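Local coordinates for protein putative glycosyltransferase (GalT1) (PDB 4PHS) that binds UDP and, as the GT-D-fold domain of a longer protein, probably transfers a sugar to an acceptor, at residues A[30-35]-A[223-228]; A[180-185]-A[206-211]; A[195-200]-A[219-224]; A[243-248]-A[258-263]. All blocks are in the same frame, centred on the assembly; numbering follows the deposited sequence.

Interaction 1: residues A[30-35]-A[223-228]; sequences SVVRFG and AIDLGH. With UDP (uridine-5'-diphosphate), chain B.
Arg-33 and Asp-225 interlock where strand 30-33 runs beside strand 223-225, a parallel pairing that joins the edges of a three-stranded and a five-stranded sheet. The arginine leaves its backbone with CG opposite the carbonyl carbon, continues straight through CD, then bends at chi3 (-57°), which lays the guanidinium across Asp-225. Arg-33 NE reaches Asp-225 O at 2.8 Å, from above the plane of that carbonyl. Arg-33 NH1 makes the salt bridge to Asp-225 OD1 at 2.9 Å, from above the carboxylate plane, with the guanidinium and carboxylate planes 56° apart. The backbone Arg-33 N meets the other oxygen, Asp-225 OD2, on its anti side at 2.9 Å; Lys-210 forms a salt bridge to this same oxygen.

Further back, Val-31 N donates to Ala-223 O and Val-31 O accepts from Asp-225 N, on either side of the bridged pair Val-31 and Ile-224. The side chains of that pair touch through Val-31 CB and Ile-224 CG2. At the start of the strands, Ser-30 OG accepts a hydrogen bond from Ala-223 N at 2.9 Å and is also bonded to Thr-217.

The outer nitrogens of Arg-33 serve UDP. Arg-33 NH2 donates to O2B of UDP at 2.8 Å and also to Thr-117 O, whereas NH1 adds weak bonds to O2B and O1A. His-228 holds the beta phosphate: His-228 N is 2.8 Å from UDP O1B, and His-228 ND1 is 2.7 Å from UDP O3B; C5' of UDP sits over one face of its ring. Asp-225 thus fixes the rotation of Arg-33 and probably offsets part of its charge, leaving the guanidinium aimed at the diphosphate.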
# COMPACT_ATOMS: atom_id res chain seq x y z
N SER A 30 13.15 0.69 -1.43
CA SER A 30 11.90 -0.04 -1.43
C SER A 30 11.00 0.63 -0.40
O SER A 30 11.48 1.35 0.47
CB SER A 30 12.13 -1.51 -1.09
OG SER A 30 12.88 -2.16 -2.10
N VAL A 31 9.69 0.46 -0.55
CA VAL A 31 8.73 1.01 0.40
C VAL A 31 7.79 -0.08 0.92
O VAL A 31 7.19 -0.80 0.13
CB VAL A 31 7.87 2.10 -0.24
CG1 VAL A 31 6.85 2.61 0.76
CG2 VAL A 31 8.74 3.23 -0.73
N VAL A 32 7.68 -0.21 2.23
CA VAL A 32 6.71 -1.13 2.79
C VAL A 32 5.80 -0.37 3.72
O VAL A 32 6.26 0.43 4.53
CB VAL A 32 7.38 -2.33 3.52
CG1 VAL A 32 8.29 -1.86 4.66
CG2 VAL A 32 6.32 -3.25 4.03
N ARG A 33 4.49 -0.56 3.57
CA ARG A 33 3.54 0.22 4.36
C ARG A 33 2.73 -0.63 5.33
O ARG A 33 2.26 -1.70 4.98
CB ARG A 33 2.60 1.00 3.44
CG ARG A 33 3.26 1.88 2.37
CD ARG A 33 2.20 2.48 1.38
NE ARG A 33 1.46 1.36 0.80
CZ ARG A 33 0.28 0.92 1.20
NH1 ARG A 33 -0.19 -0.18 0.66
NH2 ARG A 33 -0.44 1.57 2.12
N PHE A 34 2.56 -0.15 6.56
CA PHE A 34 1.72 -0.85 7.53
C PHE A 34 0.47 -0.05 7.78
O PHE A 34 0.55 1.10 8.18
CB PHE A 34 2.51 -1.07 8.83
CG PHE A 34 3.57 -2.12 8.69
CD1 PHE A 34 4.79 -1.82 8.09
CD2 PHE A 34 3.33 -3.42 9.13
CE1 PHE A 34 5.77 -2.81 7.93
CE2 PHE A 34 4.30 -4.41 8.98
CZ PHE A 34 5.52 -4.10 8.38
N GLY A 35 -0.68 -0.68 7.55
CA GLY A 35 -1.96 -0.03 7.76
C GLY A 35 -2.74 -0.77 8.82
O GLY A 35 -2.20 -1.62 9.53
N ALA A 223 11.37 -2.41 -4.59
CA ALA A 223 9.96 -2.74 -4.72
C ALA A 223 9.17 -1.73 -3.91
O ALA A 223 9.49 -1.47 -2.76
CB ALA A 223 9.70 -4.16 -4.22
N ILE A 224 8.11 -1.18 -4.51
CA ILE A 224 7.31 -0.17 -3.84
C ILE A 224 5.88 -0.68 -3.62
O ILE A 224 5.15 -0.98 -4.57
CB ILE A 224 7.28 1.16 -4.64
CG1 ILE A 224 8.72 1.63 -4.95
CG2 ILE A 224 6.45 2.23 -3.91
CD1 ILE A 224 8.78 2.93 -5.75
N ASP A 225 5.50 -0.76 -2.34
CA ASP A 225 4.16 -1.16 -1.91
C ASP A 225 3.19 0.01 -2.13
O ASP A 225 3.22 1.01 -1.40
CB ASP A 225 4.26 -1.55 -0.43
CG ASP A 225 2.91 -1.76 0.23
OD1 ASP A 225 1.89 -1.88 -0.45
OD2 ASP A 225 2.91 -1.83 1.48
N LEU A 226 2.33 -0.12 -3.14
CA LEU A 226 1.44 0.98 -3.52
C LEU A 226 -0.04 0.70 -3.26
O LEU A 226 -0.88 1.56 -3.51
CB LEU A 226 1.63 1.36 -4.99
CG LEU A 226 2.94 2.10 -5.27
CD1 LEU A 226 2.98 2.54 -6.72
CD2 LEU A 226 3.05 3.28 -4.35
N GLY A 227 -0.35 -0.49 -2.77
CA GLY A 227 -1.68 -0.76 -2.23
C GLY A 227 -2.86 -0.28 -3.07
O GLY A 227 -3.01 -0.68 -4.24
N HIS A 228 -3.70 0.55 -2.46
CA HIS A 228 -4.93 1.03 -3.10
C HIS A 228 -4.79 2.31 -3.92
O HIS A 228 -5.78 3.03 -4.11
CB HIS A 228 -6.01 1.22 -2.03
CG HIS A 228 -6.73 -0.05 -1.66
ND1 HIS A 228 -6.81 -0.50 -0.36
CD2 HIS A 228 -7.44 -0.92 -2.41
CE1 HIS A 228 -7.50 -1.63 -0.33
NE2 HIS A 228 -7.90 -1.90 -1.55
N1 UDP B . -4.96 -7.52 -2.64
C2 UDP B . -4.89 -8.63 -3.45
N3 UDP B . -4.78 -9.88 -2.90
C4 UDP B . -4.75 -10.04 -1.52
C5 UDP B . -4.80 -8.92 -0.70
C6 UDP B . -5.06 -7.68 -1.28
O2 UDP B . -4.92 -8.49 -4.68
O4 UDP B . -4.65 -11.17 -1.02
C1' UDP B . -4.99 -6.18 -3.26
C2' UDP B . -6.31 -5.46 -3.33
O2' UDP B . -7.13 -5.93 -4.39
C3' UDP B . -5.83 -4.03 -3.56
C4' UDP B . -4.51 -3.98 -2.79
O4' UDP B . -4.16 -5.32 -2.50
O3' UDP B . -5.56 -3.80 -4.94
C5' UDP B . -4.60 -3.19 -1.49
O5' UDP B . -3.37 -3.30 -0.79
PA UDP B . -3.18 -2.65 0.66
O1A UDP B . -1.72 -2.64 0.94
O2A UDP B . -4.05 -3.28 1.68
O3A UDP B . -3.72 -1.15 0.36
PB UDP B . -3.71 0.21 1.24
O1B UDP B . -3.28 1.23 0.27
O2B UDP B . -2.85 0.09 2.45
O3B UDP B . -5.15 0.46 1.61

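Interaction 2: residues A[180-185]-A[206-211]; sequences NAFQYY and GPTAKV. With UDP (uridine-5'-diphosphate), chain B.
The Phe-182 ring turns its edge to helix 206-218: Thr-208 OG1 and Val-211 CG1 both lie near its plane, the latter 3.9 Å from Phe-182 CE1. One of its faces is covered from within its own segment by Tyr-185 CB, offset toward the rim. The Tyr-185 ring likewise offers an edge, with Thr-208 CG2 in plane and 3.7 Å from Tyr-185 CD1. Val-211 approaches this second ring obliquely, Val-211 CG1 lying 3.4 Å from Tyr-185 CE1 and CG2 by the hydroxyl, which is bonded to Asp-215.

Val-211 straddles the two aromatics because CG1 sits between the backbone N and the carbonyl carbon (chi1 52°), where it can reach both CE1 atoms. Thr-208 splits its branches: CG2 goes to Tyr-185, while OG1 faces the turn at Phe-182. Thr-208 OG1 is 3.2 Å from Phe-182 N, but the angle is too poor for a hydrogen bond; that N-H goes to Gln-50 instead.

UDP spans the two segments. Ala-181 N donates to UDP O4, on the uracil, at 3.0 Å in a nearly straight bond (165°), Gly-206 N reaches O5' at 3.2 Å, and Lys-210 NZ takes O1A at 2.9 Å while also holding Asp-225. The apolar seam sets the 3-10 turn against the start of the helix, consistent with base and phosphate being held from two sides of one packed unit, in which Lys-210 would help balance the phosphate charge.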
# COMPACT_ATOMS: atom_id res chain seq x y z
N ASN A 180 -6.37 -13.62 0.04
CA ASN A 180 -5.56 -14.73 0.54
C ASN A 180 -4.40 -15.09 -0.38
O ASN A 180 -4.07 -16.27 -0.58
CB ASN A 180 -6.46 -15.94 0.82
CG ASN A 180 -7.28 -15.74 2.06
OD1 ASN A 180 -6.77 -15.26 3.07
ND2 ASN A 180 -8.58 -16.07 1.99
N ALA A 181 -3.80 -14.07 -0.97
CA ALA A 181 -2.64 -14.26 -1.80
C ALA A 181 -1.51 -14.95 -1.04
O ALA A 181 -0.65 -15.57 -1.66
CB ALA A 181 -2.17 -12.94 -2.40
N PHE A 182 -1.52 -14.85 0.29
CA PHE A 182 -0.47 -15.51 1.05
C PHE A 182 -0.50 -17.04 0.92
O PHE A 182 0.55 -17.67 1.03
CB PHE A 182 -0.46 -15.08 2.53
CG PHE A 182 0.84 -15.36 3.22
CD1 PHE A 182 1.95 -14.57 2.98
CD2 PHE A 182 0.98 -16.44 4.10
CE1 PHE A 182 3.17 -14.82 3.59
CE2 PHE A 182 2.19 -16.70 4.73
CZ PHE A 182 3.29 -15.90 4.47
N GLN A 183 -1.67 -17.61 0.63
CA GLN A 183 -1.82 -19.06 0.35
C GLN A 183 -0.92 -19.54 -0.77
O GLN A 183 -0.68 -20.74 -0.91
CB GLN A 183 -3.27 -19.40 -0.06
CG GLN A 183 -4.36 -19.26 1.00
CD GLN A 183 -5.75 -19.11 0.37
OE1 GLN A 183 -5.88 -18.90 -0.84
NE2 GLN A 183 -6.79 -19.23 1.19
N TYR A 184 -0.45 -18.60 -1.59
CA TYR A 184 0.33 -18.91 -2.78
C TYR A 184 1.66 -18.16 -2.72
O TYR A 184 2.30 -17.93 -3.75
CB TYR A 184 -0.45 -18.53 -4.05
CG TYR A 184 -1.78 -19.24 -4.16
CD1 TYR A 184 -2.91 -18.74 -3.53
CD2 TYR A 184 -1.90 -20.41 -4.90
CE1 TYR A 184 -4.12 -19.40 -3.62
CE2 TYR A 184 -3.11 -21.07 -4.99
CZ TYR A 184 -4.21 -20.56 -4.35
OH TYR A 184 -5.42 -21.21 -4.44
N TYR A 185 2.06 -17.77 -1.51
CA TYR A 185 3.23 -16.90 -1.36
C TYR A 185 4.51 -17.37 -2.04
O TYR A 185 5.20 -16.58 -2.69
CB TYR A 185 3.57 -16.60 0.10
CG TYR A 185 4.73 -15.63 0.14
CD1 TYR A 185 4.53 -14.28 -0.12
CD2 TYR A 185 6.03 -16.06 0.39
CE1 TYR A 185 5.58 -13.39 -0.12
CE2 TYR A 185 7.09 -15.17 0.38
CZ TYR A 185 6.85 -13.84 0.13
OH TYR A 185 7.90 -12.95 0.12
N GLY A 206 -2.10 -6.20 -0.53
CA GLY A 206 -2.47 -6.34 0.87
C GLY A 206 -1.31 -6.74 1.76
O GLY A 206 -0.18 -6.32 1.51
N PRO A 207 -1.57 -7.57 2.78
CA PRO A 207 -0.47 -7.91 3.69
C PRO A 207 0.65 -8.70 3.02
O PRO A 207 1.81 -8.60 3.44
CB PRO A 207 -1.14 -8.80 4.74
CG PRO A 207 -2.58 -8.39 4.71
CD PRO A 207 -2.87 -8.06 3.26
N THR A 208 0.33 -9.46 1.98
CA THR A 208 1.34 -10.22 1.26
C THR A 208 2.37 -9.31 0.61
O THR A 208 3.55 -9.64 0.52
CB THR A 208 0.68 -11.12 0.21
OG1 THR A 208 -0.28 -11.96 0.87
CG2 THR A 208 1.72 -11.97 -0.51
N ALA A 209 1.92 -8.14 0.16
CA ALA A 209 2.80 -7.16 -0.45
C ALA A 209 3.96 -6.77 0.45
O ALA A 209 5.06 -6.54 -0.03
CB ALA A 209 1.99 -5.92 -0.81
N LYS A 210 3.69 -6.69 1.75
CA LYS A 210 4.72 -6.25 2.69
C LYS A 210 5.86 -7.27 2.78
O LYS A 210 7.03 -6.88 2.80
CB LYS A 210 4.14 -6.01 4.10
CG LYS A 210 2.67 -5.63 4.19
CD LYS A 210 2.39 -4.34 3.50
CE LYS A 210 0.92 -4.01 3.58
NZ LYS A 210 0.60 -2.96 2.57
N VAL A 211 5.52 -8.55 2.83
CA VAL A 211 6.54 -9.60 2.90
C VAL A 211 7.26 -9.71 1.56
O VAL A 211 8.49 -9.82 1.52
CB VAL A 211 5.97 -10.96 3.38
CG1 VAL A 211 4.78 -11.40 2.58
CG2 VAL A 211 7.05 -12.04 3.34
N1 UDP B . -4.96 -7.52 -2.64
C2 UDP B . -4.89 -8.63 -3.45
N3 UDP B . -4.78 -9.88 -2.90
C4 UDP B . -4.75 -10.04 -1.52
C5 UDP B . -4.80 -8.92 -0.70
C6 UDP B . -5.06 -7.68 -1.28
O2 UDP B . -4.92 -8.49 -4.68
O4 UDP B . -4.65 -11.17 -1.02
C1' UDP B . -4.99 -6.18 -3.26
C2' UDP B . -6.31 -5.46 -3.33
O2' UDP B . -7.13 -5.93 -4.39
C3' UDP B . -5.83 -4.03 -3.56
C4' UDP B . -4.51 -3.98 -2.79
O4' UDP B . -4.16 -5.32 -2.50
O3' UDP B . -5.56 -3.80 -4.94
C5' UDP B . -4.60 -3.19 -1.49
O5' UDP B . -3.37 -3.30 -0.79
PA UDP B . -3.18 -2.65 0.66
O1A UDP B . -1.72 -2.64 0.94
O2A UDP B . -4.05 -3.28 1.68
O3A UDP B . -3.72 -1.15 0.36
PB UDP B . -3.71 0.21 1.24
O1B UDP B . -3.28 1.23 0.27
O2B UDP B . -2.85 0.09 2.45
O3B UDP B . -5.15 0.46 1.61

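Interaction 3: residues A[195-200]-A[219-224]; sequences NAKNRL and KGYQAI
Tyr-221 packs on Ala-196 and Lys-197 at the end of a beta-alpha-beta unit where both its strands begin: strand 200-204, helix 206-218 and strand 223-225, within the parallel five-stranded sheet of the GT-D fold. Each segment leads into one of the two strands: a type II beta turn from Ala-196 to Arg-199 comes before the first, and a Schellman motif with Gly-220 as its C-prime residue ends the helix before the second.

The aromatic contacts come first. Ala-196 CB lies over one face of the Tyr-221 ring, 4.0 Å from Tyr-221 CE2. Lys-197 comes to the edge instead; the bend at chi2 (-40°) brings Lys-197 CE to 3.1 Å from Tyr-221 OH, and a second bend at chi4 turns NZ to its bond with Glu-193 O.

Leu-200 makes the remaining side-chain contacts. Leu-200 CD1 crosses the end of Gln-222, 3.5 Å from Gln-222 OE1, and makes an apolar contact with Ile-224 CD1 at 4.0 Å. Gln-222 carries its amide there on an extended chain, with CG opposite the backbone N (chi1 -173°), and its NE2 is held by Ala-29 O beyond the two segments.

No direct hydrogen bond links the segments. Their polar link is a single water, which donates one hydrogen to Arg-199 O at 2.6 Å and the other to Gln-222 O at 2.7 Å.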
# COMPACT_ATOMS: atom_id res chain seq x y z
N ASN A 195 10.73 -12.30 -13.13
CA ASN A 195 10.20 -11.32 -14.07
C ASN A 195 10.66 -9.89 -13.83
O ASN A 195 10.26 -8.98 -14.55
CB ASN A 195 8.67 -11.36 -14.06
CG ASN A 195 8.12 -12.50 -14.89
OD1 ASN A 195 8.09 -12.43 -16.13
ND2 ASN A 195 7.68 -13.57 -14.23
N ALA A 196 11.51 -9.70 -12.83
CA ALA A 196 11.83 -8.37 -12.34
C ALA A 196 13.13 -7.81 -12.85
O ALA A 196 13.53 -6.70 -12.47
CB ALA A 196 11.83 -8.36 -10.82
N LYS A 197 13.81 -8.55 -13.72
CA LYS A 197 15.10 -8.08 -14.22
C LYS A 197 14.98 -6.71 -14.90
O LYS A 197 14.19 -6.53 -15.83
CB LYS A 197 15.75 -9.11 -15.15
CG LYS A 197 16.02 -10.46 -14.48
CD LYS A 197 16.54 -10.31 -13.05
CE LYS A 197 16.73 -11.67 -12.39
NZ LYS A 197 15.50 -12.51 -12.48
N ASN A 198 15.74 -5.75 -14.39
CA ASN A 198 15.76 -4.38 -14.91
C ASN A 198 14.43 -3.63 -14.81
O ASN A 198 14.19 -2.67 -15.55
CB ASN A 198 16.30 -4.33 -16.34
CG ASN A 198 17.81 -4.16 -16.39
OD1 ASN A 198 18.51 -4.42 -15.41
ND2 ASN A 198 18.32 -3.73 -17.54
N ARG A 199 13.57 -4.07 -13.90
CA ARG A 199 12.30 -3.38 -13.68
C ARG A 199 12.14 -2.84 -12.26
O ARG A 199 12.64 -3.43 -11.30
CB ARG A 199 11.12 -4.30 -14.00
CG ARG A 199 10.99 -4.63 -15.47
CD ARG A 199 9.87 -5.61 -15.81
NE ARG A 199 9.96 -5.90 -17.23
CZ ARG A 199 9.39 -5.19 -18.20
NH1 ARG A 199 8.60 -4.16 -17.90
NH2 ARG A 199 9.58 -5.53 -19.46
N LEU A 200 11.44 -1.72 -12.16
CA LEU A 200 10.92 -1.23 -10.89
C LEU A 200 9.67 -2.05 -10.55
O LEU A 200 8.77 -2.18 -11.38
CB LEU A 200 10.55 0.25 -11.00
CG LEU A 200 9.90 0.92 -9.79
CD1 LEU A 200 10.85 0.97 -8.59
CD2 LEU A 200 9.40 2.32 -10.14
N LYS A 219 16.74 -9.71 -1.50
CA LYS A 219 17.37 -10.24 -2.70
C LYS A 219 17.84 -9.14 -3.65
O LYS A 219 18.14 -9.39 -4.82
CB LYS A 219 16.42 -11.19 -3.44
CG LYS A 219 15.95 -12.39 -2.62
CD LYS A 219 14.81 -13.10 -3.33
CE LYS A 219 14.26 -14.26 -2.51
NZ LYS A 219 15.16 -15.44 -2.49
N GLY A 220 17.88 -7.90 -3.16
CA GLY A 220 18.48 -6.80 -3.89
C GLY A 220 17.60 -5.89 -4.74
O GLY A 220 18.10 -4.90 -5.28
N TYR A 221 16.31 -6.19 -4.86
CA TYR A 221 15.42 -5.41 -5.73
C TYR A 221 14.78 -4.21 -5.04
O TYR A 221 14.55 -4.24 -3.83
CB TYR A 221 14.30 -6.28 -6.30
CG TYR A 221 14.77 -7.42 -7.17
CD1 TYR A 221 14.84 -8.71 -6.66
CD2 TYR A 221 15.14 -7.21 -8.49
CE1 TYR A 221 15.26 -9.76 -7.45
CE2 TYR A 221 15.57 -8.25 -9.28
CZ TYR A 221 15.63 -9.53 -8.75
OH TYR A 221 16.06 -10.58 -9.53
N GLN A 222 14.49 -3.17 -5.82
CA GLN A 222 13.64 -2.08 -5.35
C GLN A 222 12.18 -2.39 -5.64
O GLN A 222 11.79 -2.62 -6.79
CB GLN A 222 14.02 -0.75 -6.00
CG GLN A 222 13.27 0.43 -5.39
CD GLN A 222 13.41 1.70 -6.19
OE1 GLN A 222 14.02 1.70 -7.26
NE2 GLN A 222 12.85 2.79 -5.69
N ALA A 223 11.37 -2.41 -4.59
CA ALA A 223 9.96 -2.74 -4.72
C ALA A 223 9.17 -1.73 -3.91
O ALA A 223 9.49 -1.47 -2.76
CB ALA A 223 9.70 -4.16 -4.22
N ILE A 224 8.11 -1.18 -4.51
CA ILE A 224 7.31 -0.17 -3.84
C ILE A 224 5.88 -0.68 -3.62
O ILE A 224 5.15 -0.98 -4.57
CB ILE A 224 7.28 1.16 -4.64
CG1 ILE A 224 8.72 1.63 -4.95
CG2 ILE A 224 6.45 2.23 -3.91
CD1 ILE A 224 8.78 2.93 -5.75
O HOH W 1 13.41 -2.80 -8.89

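Interaction 4: residues A[243-248]-A[258-263]; sequences KVKLTN and EGIELE
Lys-245 leaves its backbone with CG opposite the N, then turns at an unusual chi2 of 123°, and these two torsions carry Lys-245 CE to 3.2 Å from Glu-258 O. The contact belongs to the long irregular excursion between helix 229-237 and helix 266-271, at the surface of the GT-D-type domain. Asn-248 has CG between its backbone N and carbonyl carbon (chi1 63°), which turns its amide across the carboxylate of Glu-263. The two limbs touch here without forming regular strands, and their directions differ by 38°, so this is no antiparallel hairpin.

One direct hydrogen bond joins the limbs: Glu-261 N donates to Thr-247 O at 2.8 Å, almost along the C=O axis. Beside it, Asn-248 CA makes a CA-H...O contact with Glu-261 O at 3.3 Å. Ile-260 CG2 rests against the Asn-248 carbonyl carbon, and Leu-262 CD2 approaches Asn-248 O. Asn-248 ND2 stays 3.7 Å from Glu-263 OE1, and with the amide and carboxylate planes steeply inclined the two merely pass.

Waters fill in at either end. One donates to Gly-259 O and lies so near Lys-245 NZ that the placing of NZ is doubtful, and with it the bond of 2.9 Å modelled from Lys-245 NZ to Leu-246 O. The other donates to Asn-248 O at 2.7 Å and accepts a hydrogen bond from Glu-263 N at 2.9 Å.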
# COMPACT_ATOMS: atom_id res chain seq x y z
N LYS A 243 -16.23 7.77 -0.82
CA LYS A 243 -15.80 6.48 -1.36
C LYS A 243 -16.88 5.80 -2.21
O LYS A 243 -17.61 4.94 -1.72
CB LYS A 243 -15.37 5.52 -0.24
CG LYS A 243 -14.13 5.94 0.53
CD LYS A 243 -13.79 4.91 1.61
CE LYS A 243 -12.58 5.32 2.44
NZ LYS A 243 -12.25 4.31 3.50
N VAL A 244 -16.95 6.17 -3.48
CA VAL A 244 -17.92 5.56 -4.39
C VAL A 244 -17.40 4.25 -4.97
O VAL A 244 -16.22 4.14 -5.33
CB VAL A 244 -18.35 6.54 -5.52
CG1 VAL A 244 -17.16 7.30 -6.06
CG2 VAL A 244 -19.06 5.81 -6.65
N LYS A 245 -18.26 3.24 -5.02
CA LYS A 245 -17.92 1.93 -5.57
C LYS A 245 -17.62 2.01 -7.07
O LYS A 245 -18.36 2.64 -7.84
CB LYS A 245 -19.05 0.93 -5.31
CG LYS A 245 -18.85 -0.42 -5.95
CD LYS A 245 -18.89 -1.53 -4.92
CE LYS A 245 -18.67 -2.90 -5.55
NZ LYS A 245 -18.37 -2.81 -7.01
N LEU A 246 -16.52 1.40 -7.47
CA LEU A 246 -16.19 1.30 -8.88
C LEU A 246 -16.82 0.03 -9.43
O LEU A 246 -16.92 -0.99 -8.74
CB LEU A 246 -14.67 1.30 -9.09
CG LEU A 246 -13.94 2.46 -8.43
CD1 LEU A 246 -12.42 2.28 -8.44
CD2 LEU A 246 -14.34 3.77 -9.08
N THR A 247 -17.26 0.09 -10.67
CA THR A 247 -18.03 -1.01 -11.24
C THR A 247 -17.17 -2.04 -11.96
O THR A 247 -17.59 -3.19 -12.12
CB THR A 247 -19.12 -0.49 -12.18
OG1 THR A 247 -18.53 0.18 -13.30
CG2 THR A 247 -20.02 0.48 -11.44
N ASN A 248 -15.96 -1.65 -12.37
CA ASN A 248 -15.16 -2.47 -13.28
C ASN A 248 -13.93 -3.16 -12.69
O ASN A 248 -13.22 -3.91 -13.39
CB ASN A 248 -14.72 -1.65 -14.50
CG ASN A 248 -13.81 -0.47 -14.12
OD1 ASN A 248 -13.98 0.16 -13.07
ND2 ASN A 248 -12.86 -0.16 -14.99
N GLU A 258 -17.48 -7.86 -4.36
CA GLU A 258 -18.78 -8.29 -4.83
C GLU A 258 -19.27 -7.27 -5.85
O GLU A 258 -18.88 -6.10 -5.81
CB GLU A 258 -19.75 -8.45 -3.65
CG GLU A 258 -19.41 -9.66 -2.76
CD GLU A 258 -20.00 -9.60 -1.35
OE1 GLU A 258 -20.51 -8.52 -0.97
OE2 GLU A 258 -19.94 -10.62 -0.63
N GLY A 259 -20.08 -7.72 -6.81
CA GLY A 259 -20.71 -6.80 -7.75
C GLY A 259 -19.82 -6.17 -8.81
O GLY A 259 -20.15 -5.10 -9.33
N ILE A 260 -18.72 -6.83 -9.17
CA ILE A 260 -17.81 -6.27 -10.18
C ILE A 260 -18.14 -6.78 -11.59
O ILE A 260 -18.29 -7.98 -11.79
CB ILE A 260 -16.34 -6.61 -9.87
CG1 ILE A 260 -15.94 -6.08 -8.49
CG2 ILE A 260 -15.43 -6.04 -10.96
CD1 ILE A 260 -14.59 -6.59 -7.98
N GLU A 261 -18.25 -5.85 -12.54
CA GLU A 261 -18.34 -6.20 -13.96
C GLU A 261 -16.98 -6.03 -14.62
O GLU A 261 -16.59 -4.91 -14.99
CB GLU A 261 -19.35 -5.29 -14.68
CG GLU A 261 -19.31 -5.39 -16.23
CD GLU A 261 -19.89 -4.17 -16.92
OE1 GLU A 261 -20.65 -3.42 -16.28
OE2 GLU A 261 -19.57 -3.95 -18.11
N LEU A 262 -16.24 -7.13 -14.73
CA LEU A 262 -14.92 -7.05 -15.34
C LEU A 262 -15.07 -6.79 -16.83
O LEU A 262 -16.06 -7.17 -17.45
CB LEU A 262 -14.10 -8.32 -15.11
CG LEU A 262 -13.68 -8.68 -13.69
CD1 LEU A 262 -12.91 -9.98 -13.69
CD2 LEU A 262 -12.83 -7.55 -13.07
N GLU A 263 -14.08 -6.10 -17.38
CA GLU A 263 -14.06 -5.84 -18.79
C GLU A 263 -12.86 -6.53 -19.37
O GLU A 263 -11.93 -6.93 -18.65
CB GLU A 263 -13.94 -4.35 -19.07
CG GLU A 263 -15.12 -3.54 -18.62
CD GLU A 263 -14.78 -2.08 -18.49
OE1 GLU A 263 -13.60 -1.77 -18.19
OE2 GLU A 263 -15.69 -1.24 -18.68
O HOH W 2 -20.55 -2.70 -8.21
O HOH W 3 -12.24 -4.39 -15.90

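In the fold
Starting from the N terminus, strand 30-33 waits for nearly 190 residues before interaction 1 brings it against strand 223-225, closing the longest loop and joining the two parallel sheets. Interaction 2 lies within that span, and interaction 3 ends on the same strand as interaction 1. Interaction 2 sets the turn before helix 185-195 on the start of helix 206-218; interaction 3 ties the entries of two neighbouring strands. The segments of these two alternate, so their loops cross. Interactions 1 and 2 meet directly through Asp-225 and Lys-210 and share UDP. Interaction 4 follows in series, closing a short surface loop toward the C terminus.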